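Local coordinates for Red carotenoid protein (RCP) (PDB 5FCY) that binds a mixture of carotenoids, modelled here as beta-carotene, and probably serves cyanobacterial photoprotection as a soluble relative of the orange carotenoid protein, at residues D95-L99 against F146-S151; Q71-Q75 against A112-P116. One frame throughout, in Å; residues are numbered along the deposited sequence.

Contact 1. Residues D95-L99 against F146-S151; sequences DTTKL and FRDYVS. With BCR (beta-carotene), chain B.
The carboxylate of D95 and the guanidinium of R147 meet with their planes 79° apart, R147 NH2 standing 3.2 Å from D95 OD2 in a salt bridge that approaches the guanidinium obliquely. The other carboxylate oxygen receives S151: the S151 OG hydroxyl donates to D95 OD1 at 2.6 Å from above the carboxylate plane. The third flat group, the F146 ring, leads away from residues 95-99, and beta-carotene methyl C37 lies at its edge, 3.9 Å from F146 CD2 and near the ring plane. F146 touches the other segment through CB instead, which packs 3.8 Å from L99 CD1.

L99 carries its CG anti to the backbone N (chi1 180°), a setting that spreads its two methyls between protein and pigment. CD1 lies against both F146 and polyene carbon C20, while L99 CD2 meets the aliphatic R147 CG at 3.6 Å. R147 thus offers its CG to L99 and then, bent at chi3, turns its guanidinium to D95. V150 CG2 packs against L99 CB.

K98 extends its chain so that K98 NZ donates to S151 O over 2.9 Å, in the carbonyl plane; L93 O accepts a second, weak bond from it. Polar bonds therefore grip R147 and S151, while apolar contacts join L99 to F146 and V150. The short helical segments 95-99 and 146-150 cross at 88°, and with a polar side formed by D95, R147, K98 and S151 and a greasy, pigment-facing inside they illustrate the all-helical carotenoid-binding fold of the orange carotenoid protein N-terminal domain.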
ATOM      1  N   ASP A  95       1.978  -3.004 -12.832  1.00 38.47           N
ATOM      2  CA  ASP A  95       1.081  -3.235 -11.705  1.00 38.55           C
ATOM      3  C   ASP A  95       1.617  -4.330 -10.789  1.00 38.10           C
ATOM      4  O   ASP A  95       1.671  -4.162  -9.566  1.00 38.11           O
ATOM      5  CB  ASP A  95      -0.312  -3.591 -12.217  1.00 39.43           C
ATOM      6  CG  ASP A  95      -0.935  -2.473 -13.020  1.00 40.19           C
ATOM      7  OD1 ASP A  95      -0.658  -1.296 -12.707  1.00 39.15           O
ATOM      8  OD2 ASP A  95      -1.697  -2.768 -13.965  1.00 42.52           O
ATOM      9  N   THR A  96       2.019  -5.464 -11.367  1.00 37.78           N
ATOM     10  CA  THR A  96       2.537  -6.567 -10.562  1.00 37.67           C
ATOM     11  C   THR A  96       3.706  -6.113  -9.697  1.00 37.96           C
ATOM     12  O   THR A  96       3.724  -6.349  -8.483  1.00 37.53           O
ATOM     13  CB  THR A  96       2.968  -7.719 -11.469  1.00 37.61           C
ATOM     14  OG1 THR A  96       1.845  -8.175 -12.229  1.00 39.75           O
ATOM     15  CG2 THR A  96       3.527  -8.879 -10.649  1.00 37.85           C
ATOM     16  N   THR A  97       4.699  -5.469 -10.307  1.00 38.01           N
ATOM     17  CA  THR A  97       5.852  -5.009  -9.544  1.00 38.95           C
ATOM     18  C   THR A  97       5.421  -4.051  -8.440  1.00 37.95           C
ATOM     19  O   THR A  97       5.859  -4.171  -7.291  1.00 37.13           O
ATOM     20  CB  THR A  97       6.864  -4.346 -10.479  1.00 39.02           C
ATOM     21  OG1 THR A  97       7.098  -5.196 -11.607  1.00 38.88           O
ATOM     22  CG2 THR A  97       8.182  -4.101  -9.755  1.00 40.13           C
ATOM     23  N   LYS A  98       4.542  -3.100  -8.771  1.00 37.73           N
ATOM     24  CA  LYS A  98       4.065  -2.148  -7.774  1.00 37.28           C
ATOM     25  C   LYS A  98       3.471  -2.866  -6.568  1.00 37.41           C
ATOM     26  O   LYS A  98       3.762  -2.509  -5.420  1.00 36.97           O
ATOM     27  CB  LYS A  98       3.035  -1.211  -8.402  1.00 37.05           C
ATOM     28  CG  LYS A  98       3.631  -0.158  -9.318  1.00 36.51           C
ATOM     29  CD  LYS A  98       2.582   0.406 -10.254  1.00 36.82           C
ATOM     30  CE  LYS A  98       2.976   1.776 -10.767  1.00 36.70           C
ATOM     31  NZ  LYS A  98       2.261   2.133 -12.018  1.00 37.40           N
ATOM     32  N   LEU A  99       2.647  -3.888  -6.809  1.00 37.20           N
ATOM     33  CA  LEU A  99       2.026  -4.615  -5.707  1.00 37.17           C
ATOM     34  C   LEU A  99       3.051  -5.445  -4.941  1.00 37.61           C
ATOM     35  O   LEU A  99       2.981  -5.549  -3.711  1.00 37.77           O
ATOM     36  CB  LEU A  99       0.899  -5.497  -6.242  1.00 36.96           C
ATOM     37  CG  LEU A  99       0.128  -6.349  -5.236  1.00 37.77           C
ATOM     38  CD1 LEU A  99      -0.407  -5.508  -4.092  1.00 38.38           C
ATOM     39  CD2 LEU A  99      -1.008  -7.058  -5.948  1.00 38.45           C
ATOM     40  N   PHE A 146      -6.253  -4.888  -5.110  1.00 38.89           N
ATOM     41  CA  PHE A 146      -4.979  -4.326  -4.672  1.00 38.62           C
ATOM     42  C   PHE A 146      -4.187  -3.768  -5.847  1.00 38.33           C
ATOM     43  O   PHE A 146      -3.600  -2.684  -5.749  1.00 37.12           O
ATOM     44  CB  PHE A 146      -4.162  -5.390  -3.939  1.00 38.82           C
ATOM     45  CG  PHE A 146      -4.878  -6.011  -2.769  1.00 39.73           C
ATOM     46  CD1 PHE A 146      -5.780  -5.278  -2.018  1.00 39.84           C
ATOM     47  CD2 PHE A 146      -4.649  -7.333  -2.425  1.00 40.36           C
ATOM     48  CE1 PHE A 146      -6.438  -5.849  -0.947  1.00 40.53           C
ATOM     49  CE2 PHE A 146      -5.303  -7.909  -1.353  1.00 41.28           C
ATOM     50  CZ  PHE A 146      -6.199  -7.168  -0.616  1.00 41.72           C
ATOM     51  N   ARG A 147      -4.156  -4.495  -6.966  1.00 38.76           N
ATOM     52  CA  ARG A 147      -3.428  -4.018  -8.136  1.00 38.01           C
ATOM     53  C   ARG A 147      -3.963  -2.673  -8.608  1.00 37.29           C
ATOM     54  O   ARG A 147      -3.186  -1.767  -8.929  1.00 37.03           O
ATOM     55  CB  ARG A 147      -3.509  -5.049  -9.260  1.00 39.67           C
ATOM     56  CG  ARG A 147      -2.732  -6.326  -8.982  1.00 40.82           C
ATOM     57  CD  ARG A 147      -2.855  -7.332 -10.119  1.00 42.85           C
ATOM     58  NE  ARG A 147      -2.428  -6.770 -11.400  1.00 44.19           N
ATOM     59  CZ  ARG A 147      -3.241  -6.220 -12.301  1.00 45.38           C
ATOM     60  NH1 ARG A 147      -4.550  -6.148 -12.083  1.00 44.50           N
ATOM     61  NH2 ARG A 147      -2.741  -5.735 -13.432  1.00 45.06           N
ATOM     62  N   ASP A 148      -5.288  -2.520  -8.655  1.00 37.45           N
ATOM     63  CA  ASP A 148      -5.867  -1.259  -9.109  1.00 37.46           C
ATOM     64  C   ASP A 148      -5.666  -0.148  -8.088  1.00 37.00           C
ATOM     65  O   ASP A 148      -5.583   1.027  -8.462  1.00 37.26           O
ATOM     66  CB  ASP A 148      -7.357  -1.436  -9.404  1.00 38.02           C
ATOM     67  CG  ASP A 148      -7.627  -2.516 -10.431  1.00 38.49           C
ATOM     68  OD1 ASP A 148      -6.760  -2.750 -11.302  1.00 39.39           O
ATOM     69  OD2 ASP A 148      -8.709  -3.133 -10.368  1.00 38.54           O
ATOM     70  N   TYR A 149      -5.588  -0.493  -6.802  1.00 36.87           N
ATOM     71  CA  TYR A 149      -5.396   0.521  -5.770  1.00 36.60           C
ATOM     72  C   TYR A 149      -3.985   1.101  -5.825  1.00 36.37           C
ATOM     73  O   TYR A 149      -3.806   2.323  -5.764  1.00 35.87           O
ATOM     74  CB  TYR A 149      -5.694  -0.079  -4.393  1.00 36.75           C
ATOM     75  CG  TYR A 149      -5.265   0.787  -3.233  1.00 36.11           C
ATOM     76  CD1 TYR A 149      -5.743   2.082  -3.091  1.00 37.03           C
ATOM     77  CD2 TYR A 149      -4.391   0.304  -2.271  1.00 36.69           C
ATOM     78  CE1 TYR A 149      -5.353   2.873  -2.032  1.00 37.03           C
ATOM     79  CE2 TYR A 149      -3.997   1.087  -1.209  1.00 36.64           C
ATOM     80  CZ  TYR A 149      -4.481   2.371  -1.094  1.00 36.77           C
ATOM     81  OH  TYR A 149      -4.095   3.161  -0.038  1.00 36.51           O
ATOM     82  N   VAL A 150      -2.970   0.242  -5.952  1.00 36.15           N
ATOM     83  CA  VAL A 150      -1.588   0.713  -5.977  1.00 36.15           C
ATOM     84  C   VAL A 150      -1.131   1.138  -7.369  1.00 36.09           C
ATOM     85  O   VAL A 150      -0.138   1.870  -7.487  1.00 35.74           O
ATOM     86  CB  VAL A 150      -0.626  -0.362  -5.435  1.00 35.67           C
ATOM     87  CG1 VAL A 150      -1.040  -0.792  -4.037  1.00 36.16           C
ATOM     88  CG2 VAL A 150      -0.553  -1.566  -6.375  1.00 36.06           C
ATOM     89  N   SER A 151      -1.823   0.708  -8.422  1.00 35.83           N
ATOM     90  CA  SER A 151      -1.366   0.990  -9.779  1.00 36.46           C
ATOM     91  C   SER A 151      -1.197   2.477 -10.058  1.00 37.23           C
ATOM     92  O   SER A 151      -0.158   2.861 -10.624  1.00 36.88           O
ATOM     93  CB  SER A 151      -2.330   0.359 -10.788  1.00 36.85           C
ATOM     94  OG  SER A 151      -2.053   0.822 -12.096  1.00 37.51           O
TER
HETATM   95  C1  BCR B 201       2.195   5.924  10.938  1.00 47.63           C
HETATM   96  C2  BCR B 201       1.505   6.447  12.195  1.00 46.46           C
HETATM   97  C3  BCR B 201       0.106   7.002  11.952  1.00 46.42           C
HETATM   98  C4  BCR B 201      -0.611   6.250  10.839  1.00 46.21           C
HETATM   99  C5  BCR B 201       0.050   4.915  10.602  1.00 47.04           C
HETATM  100  C6  BCR B 201       1.328   4.903  10.226  1.00 46.71           C
HETATM  101  C7  BCR B 201       1.927   3.987   9.201  1.00 46.24           C
HETATM  102  C8  BCR B 201       1.284   3.043   8.482  1.00 46.34           C
HETATM  103  C9  BCR B 201       1.996   2.193   7.481  1.00 45.73           C
HETATM  104  C10 BCR B 201       1.302   1.225   6.828  1.00 44.88           C
HETATM  105  C11 BCR B 201       1.866   0.317   5.812  1.00 45.38           C
HETATM  106  C33 BCR B 201      -0.734   3.673  10.862  1.00 48.18           C
HETATM  107  C31 BCR B 201       3.539   5.339  11.367  1.00 48.20           C
HETATM  108  C32 BCR B 201       2.407   7.100  10.000  1.00 48.49           C
HETATM  109  C34 BCR B 201       3.462   2.447   7.246  1.00 45.94           C
HETATM  110  C12 BCR B 201       1.083  -0.595   5.211  1.00 45.32           C
HETATM  111  C13 BCR B 201       1.588  -1.532   4.174  1.00 45.46           C
HETATM  112  C14 BCR B 201       0.725  -2.428   3.623  1.00 44.90           C
HETATM  113  C15 BCR B 201       1.079  -3.408   2.586  1.00 44.04           C
HETATM  114  C16 BCR B 201       0.180  -4.278   2.100  1.00 44.19           C
HETATM  115  C17 BCR B 201       0.591  -5.238   1.063  1.00 44.43           C
HETATM  116  C18 BCR B 201      -0.226  -6.160   0.514  1.00 44.65           C
HETATM  117  C19 BCR B 201       0.349  -7.045  -0.534  1.00 44.35           C
HETATM  118  C20 BCR B 201      -0.354  -7.951  -1.225  1.00 44.61           C
HETATM  119  C21 BCR B 201       0.310  -8.772  -2.248  1.00 44.99           C
HETATM  120  C22 BCR B 201      -0.330  -9.724  -2.955  1.00 44.69           C
HETATM  121  C23 BCR B 201       0.463 -10.508  -3.945  1.00 45.32           C
HETATM  122  C24 BCR B 201      -0.036 -11.549  -4.623  1.00 46.00           C
HETATM  123  C25 BCR B 201       0.750 -12.355  -5.603  1.00 47.62           C
HETATM  124  C26 BCR B 201       2.045 -12.162  -5.855  1.00 47.67           C
HETATM  125  C27 BCR B 201       2.466 -11.838  -7.270  1.00 47.13           C
HETATM  126  C28 BCR B 201       1.450 -12.429  -8.240  1.00 47.13           C
HETATM  127  C29 BCR B 201       0.849 -13.718  -7.692  1.00 46.08           C
HETATM  128  C30 BCR B 201       0.097 -13.477  -6.383  1.00 46.68           C
HETATM  129  C35 BCR B 201       3.034  -1.425   3.777  1.00 45.98           C
HETATM  130  C36 BCR B 201      -1.654  -6.254   0.974  1.00 45.66           C
HETATM  131  C37 BCR B 201      -1.789  -9.954  -2.682  1.00 44.79           C
HETATM  132  C38 BCR B 201       3.097 -12.356  -4.791  1.00 47.33           C
HETATM  133  C39 BCR B 201       0.139 -14.729  -5.517  1.00 46.53           C
HETATM  134  C40 BCR B 201      -1.354 -13.156  -6.719  1.00 45.95           C

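Contact 2. Residues Q71-Q75 against A112-P116. With BCR (beta-carotene), chain B.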
ATOM      1  N   GLN A  71      11.167   6.800   5.282  1.00 56.33           N
ATOM      2  CA  GLN A  71      10.408   5.629   4.855  1.00 54.41           C
ATOM      3  C   GLN A  71       8.912   5.911   4.892  1.00 51.07           C
ATOM      4  O   GLN A  71       8.172   5.521   3.982  1.00 48.18           O
ATOM      5  CB  GLN A  71      10.741   4.431   5.746  1.00 55.97           C
ATOM      6  CG  GLN A  71      12.206   4.027   5.733  1.00 57.92           C
ATOM      7  CD  GLN A  71      12.498   2.860   6.656  1.00 58.89           C
ATOM      8  OE1 GLN A  71      11.646   2.448   7.444  1.00 58.22           O
ATOM      9  NE2 GLN A  71      13.707   2.318   6.561  1.00 59.40           N
ATOM     10  N   LEU A  72       8.453   6.590   5.942  1.00 51.86           N
ATOM     11  CA  LEU A  72       7.041   6.936   6.043  1.00 49.67           C
ATOM     12  C   LEU A  72       6.645   7.942   4.973  1.00 47.87           C
ATOM     13  O   LEU A  72       5.602   7.799   4.325  1.00 46.34           O
ATOM     14  CB  LEU A  72       6.740   7.498   7.430  1.00 49.54           C
ATOM     15  CG  LEU A  72       5.374   8.174   7.538  1.00 47.70           C
ATOM     16  CD1 LEU A  72       4.293   7.191   7.132  1.00 46.54           C
ATOM     17  CD2 LEU A  72       5.137   8.703   8.937  1.00 48.49           C
ATOM     18  N   GLN A  73       7.457   8.982   4.788  1.00 48.59           N
ATOM     19  CA  GLN A  73       7.080  10.052   3.874  1.00 46.97           C
ATOM     20  C   GLN A  73       6.980   9.556   2.439  1.00 45.68           C
ATOM     21  O   GLN A  73       6.165  10.068   1.662  1.00 45.03           O
ATOM     22  CB  GLN A  73       8.079  11.205   3.975  1.00 48.24           C
ATOM     23  CG  GLN A  73       7.612  12.480   3.295  1.00 47.01           C
ATOM     24  CD  GLN A  73       6.270  12.957   3.817  1.00 47.42           C
ATOM     25  OE1 GLN A  73       6.036  12.984   5.025  1.00 47.66           O
ATOM     26  NE2 GLN A  73       5.373  13.317   2.905  1.00 47.72           N
ATOM     27  N   LEU A  74       7.791   8.564   2.064  1.00 45.93           N
ATOM     28  CA  LEU A  74       7.697   8.009   0.718  1.00 44.61           C
ATOM     29  C   LEU A  74       6.331   7.374   0.486  1.00 42.72           C
ATOM     30  O   LEU A  74       5.655   7.674  -0.504  1.00 41.83           O
ATOM     31  CB  LEU A  74       8.804   6.983   0.487  1.00 44.57           C
ATOM     32  CG  LEU A  74       8.732   6.267  -0.866  1.00 43.27           C
ATOM     33  CD1 LEU A  74       9.081   7.219  -2.001  1.00 42.64           C
ATOM     34  CD2 LEU A  74       9.634   5.055  -0.877  1.00 44.57           C
ATOM     35  N   GLN A  75       5.918   6.478   1.385  1.00 42.86           N
ATOM     36  CA  GLN A  75       4.639   5.799   1.214  1.00 41.88           C
ATOM     37  C   GLN A  75       3.496   6.802   1.130  1.00 41.21           C
ATOM     38  O   GLN A  75       2.597   6.663   0.295  1.00 40.44           O
ATOM     39  CB  GLN A  75       4.415   4.813   2.360  1.00 41.13           C
ATOM     40  CG  GLN A  75       5.508   3.770   2.486  1.00 41.52           C
ATOM     41  CD  GLN A  75       5.287   2.832   3.655  1.00 42.72           C
ATOM     42  OE1 GLN A  75       4.318   2.072   3.685  1.00 42.24           O
ATOM     43  NE2 GLN A  75       6.188   2.884   4.630  1.00 44.58           N
ATOM     44  N   ALA A 112      10.959  -5.589  11.193  1.00 58.63           N
ATOM     45  CA  ALA A 112      11.533  -4.373  11.764  1.00 59.65           C
ATOM     46  C   ALA A 112      12.485  -3.659  10.813  1.00 59.95           C
ATOM     47  O   ALA A 112      13.212  -2.752  11.239  1.00 60.71           O
ATOM     48  CB  ALA A 112      12.252  -4.666  13.088  1.00 60.52           C
ATOM     49  N   THR A 113      12.507  -4.037   9.533  1.00 59.53           N
ATOM     50  CA  THR A 113      13.359  -3.348   8.570  1.00 59.39           C
ATOM     51  C   THR A 113      12.770  -2.005   8.152  1.00 59.00           C
ATOM     52  O   THR A 113      13.518  -1.055   7.896  1.00 59.33           O
ATOM     53  CB  THR A 113      13.575  -4.222   7.334  1.00 59.18           C
ATOM     54  OG1 THR A 113      13.867  -5.565   7.738  1.00 60.86           O
ATOM     55  CG2 THR A 113      14.729  -3.689   6.505  1.00 59.43           C
ATOM     56  N   ILE A 114      11.446  -1.912   8.074  1.00 58.11           N
ATOM     57  CA  ILE A 114      10.758  -0.676   7.730  1.00 57.50           C
ATOM     58  C   ILE A 114      10.075  -0.143   8.980  1.00 56.73           C
ATOM     59  O   ILE A 114       9.646  -0.910   9.850  1.00 56.36           O
ATOM     60  CB  ILE A 114       9.739  -0.899   6.592  1.00 56.12           C
ATOM     61  CG1 ILE A 114      10.415  -1.582   5.401  1.00 55.31           C
ATOM     62  CG2 ILE A 114       9.104   0.417   6.164  1.00 55.52           C
ATOM     63  CD1 ILE A 114      11.605  -0.827   4.831  1.00 56.28           C
ATOM     64  N   VAL A 115       9.982   1.181   9.066  1.00 56.59           N
ATOM     65  CA  VAL A 115       9.405   1.860  10.225  1.00 56.17           C
ATOM     66  C   VAL A 115       8.169   1.091  10.679  1.00 54.62           C
ATOM     67  O   VAL A 115       7.332   0.723   9.843  1.00 54.64           O
ATOM     68  CB  VAL A 115       9.070   3.326   9.902  1.00 57.96           C
ATOM     69  CG1 VAL A 115       7.978   3.421   8.831  1.00 56.26           C
ATOM     70  CG2 VAL A 115       8.667   4.077  11.170  1.00 57.45           C
ATOM     71  N   PRO A 116       8.015   0.810  11.972  1.00 54.89           N
ATOM     72  CA  PRO A 116       6.939  -0.089  12.407  1.00 53.13           C
ATOM     73  C   PRO A 116       5.576   0.587  12.366  1.00 51.13           C
ATOM     74  O   PRO A 116       5.441   1.795  12.165  1.00 50.85           O
ATOM     75  CB  PRO A 116       7.341  -0.450  13.839  1.00 51.97           C
ATOM     76  CG  PRO A 116       8.116   0.731  14.310  1.00 51.33           C
ATOM     77  CD  PRO A 116       8.845   1.261  13.105  1.00 53.46           C
TER
HETATM   78  C1  BCR B 201       2.195   5.924  10.938  1.00 47.63           C
HETATM   79  C2  BCR B 201       1.505   6.447  12.195  1.00 46.46           C
HETATM   80  C3  BCR B 201       0.106   7.002  11.952  1.00 46.42           C
HETATM   81  C4  BCR B 201      -0.611   6.250  10.839  1.00 46.21           C
HETATM   82  C5  BCR B 201       0.050   4.915  10.602  1.00 47.04           C
HETATM   83  C6  BCR B 201       1.328   4.903  10.226  1.00 46.71           C
HETATM   84  C7  BCR B 201       1.927   3.987   9.201  1.00 46.24           C
HETATM   85  C8  BCR B 201       1.284   3.043   8.482  1.00 46.34           C
HETATM   86  C9  BCR B 201       1.996   2.193   7.481  1.00 45.73           C
HETATM   87  C10 BCR B 201       1.302   1.225   6.828  1.00 44.88           C
HETATM   88  C11 BCR B 201       1.866   0.317   5.812  1.00 45.38           C
HETATM   89  C33 BCR B 201      -0.734   3.673  10.862  1.00 48.18           C
HETATM   90  C31 BCR B 201       3.539   5.339  11.367  1.00 48.20           C
HETATM   91  C32 BCR B 201       2.407   7.100  10.000  1.00 48.49           C
HETATM   92  C34 BCR B 201       3.462   2.447   7.246  1.00 45.94           C
HETATM   93  C12 BCR B 201       1.083  -0.595   5.211  1.00 45.32           C
HETATM   94  C13 BCR B 201       1.588  -1.532   4.174  1.00 45.46           C
HETATM   95  C14 BCR B 201       0.725  -2.428   3.623  1.00 44.90           C
HETATM   96  C15 BCR B 201       1.079  -3.408   2.586  1.00 44.04           C
HETATM   97  C16 BCR B 201       0.180  -4.278   2.100  1.00 44.19           C
HETATM   98  C17 BCR B 201       0.591  -5.238   1.063  1.00 44.43           C
HETATM   99  C18 BCR B 201      -0.226  -6.160   0.514  1.00 44.65           C
HETATM  100  C19 BCR B 201       0.349  -7.045  -0.534  1.00 44.35           C
HETATM  101  C20 BCR B 201      -0.354  -7.951  -1.225  1.00 44.61           C
HETATM  102  C21 BCR B 201       0.310  -8.772  -2.248  1.00 44.99           C
HETATM  103  C22 BCR B 201      -0.330  -9.724  -2.955  1.00 44.69           C
HETATM  104  C23 BCR B 201       0.463 -10.508  -3.945  1.00 45.32           C
HETATM  105  C24 BCR B 201      -0.036 -11.549  -4.623  1.00 46.00           C
HETATM  106  C25 BCR B 201       0.750 -12.355  -5.603  1.00 47.62           C
HETATM  107  C26 BCR B 201       2.045 -12.162  -5.855  1.00 47.67           C
HETATM  108  C27 BCR B 201       2.466 -11.838  -7.270  1.00 47.13           C
HETATM  109  C28 BCR B 201       1.450 -12.429  -8.240  1.00 47.13           C
HETATM  110  C29 BCR B 201       0.849 -13.718  -7.692  1.00 46.08           C
HETATM  111  C30 BCR B 201       0.097 -13.477  -6.383  1.00 46.68           C
HETATM  112  C35 BCR B 201       3.034  -1.425   3.777  1.00 45.98           C
HETATM  113  C36 BCR B 201      -1.654  -6.254   0.974  1.00 45.66           C
HETATM  114  C37 BCR B 201      -1.789  -9.954  -2.682  1.00 44.79           C
HETATM  115  C38 BCR B 201       3.097 -12.356  -4.791  1.00 47.33           C
HETATM  116  C39 BCR B 201       0.139 -14.729  -5.517  1.00 46.53           C
HETATM  117  C40 BCR B 201      -1.354 -13.156  -6.719  1.00 45.95           C
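Q71 reaches V115 because its CG lies anti to its own carbonyl carbon (chi1 -60°) and the chain then runs extended (chi2 178°), carrying the amide from helix 68-79 to the loop after helix 95-110. There Q71 OE1 accepts the backbone N-H of V115, N to OE1 being 2.6 Å, with the donor nearly on the line of the amide C=O (171°). Q71 OE1 also rests against I114, 3.5 Å from I114 CG2. Q75, one turn on, starts with a similar torsion, yet its amide faces the pigment: Q75 OE1 comes within 3.7 Å of beta-carotene methyl C34. Q75 NE2 makes a weak bond back to Q71 O and lies 4.1 Å from I114 CG2.

Apolar contact flanks these amides. V115 CG1 leans on L72 CB at 4.5 Å, and the two methyls of L72 pack against carotenoid methyl C32. I114 also touches F60 and K64 of helix 53-64 and M109 of helix 95-110, which places the loop among three helices.

Replacing Q71 with an alanine removes the amide, which is likely to leave the V115 N-H without this acceptor and open a gap beside I114. In this buried setting one side-chain carbonyl does the work of a backbone acceptor, tying an irregular loop to a helix whose L72 and Q75 line the carotenoid pocket.

How the contacts relate
Both contacts involve the region of helix 95-110: contact 1 holds its first turn, contact 2 the loop that follows its last. Their centres lie 18 Å apart on opposite sides of the chain's centre, and they do not touch, yet each reaches the same beta-carotene. Contact 1, helix against helix, hides 432 Å² and uses charged side chains, a salt bridge and a lysine bond, in a partly buried place. Contact 2, helix against loop, is smaller at 208 Å² and uses neutral amides in a buried one. The pair thus sets ionic bonding beside uncharged hydrogen bonding, with leucines facing the pigment in both.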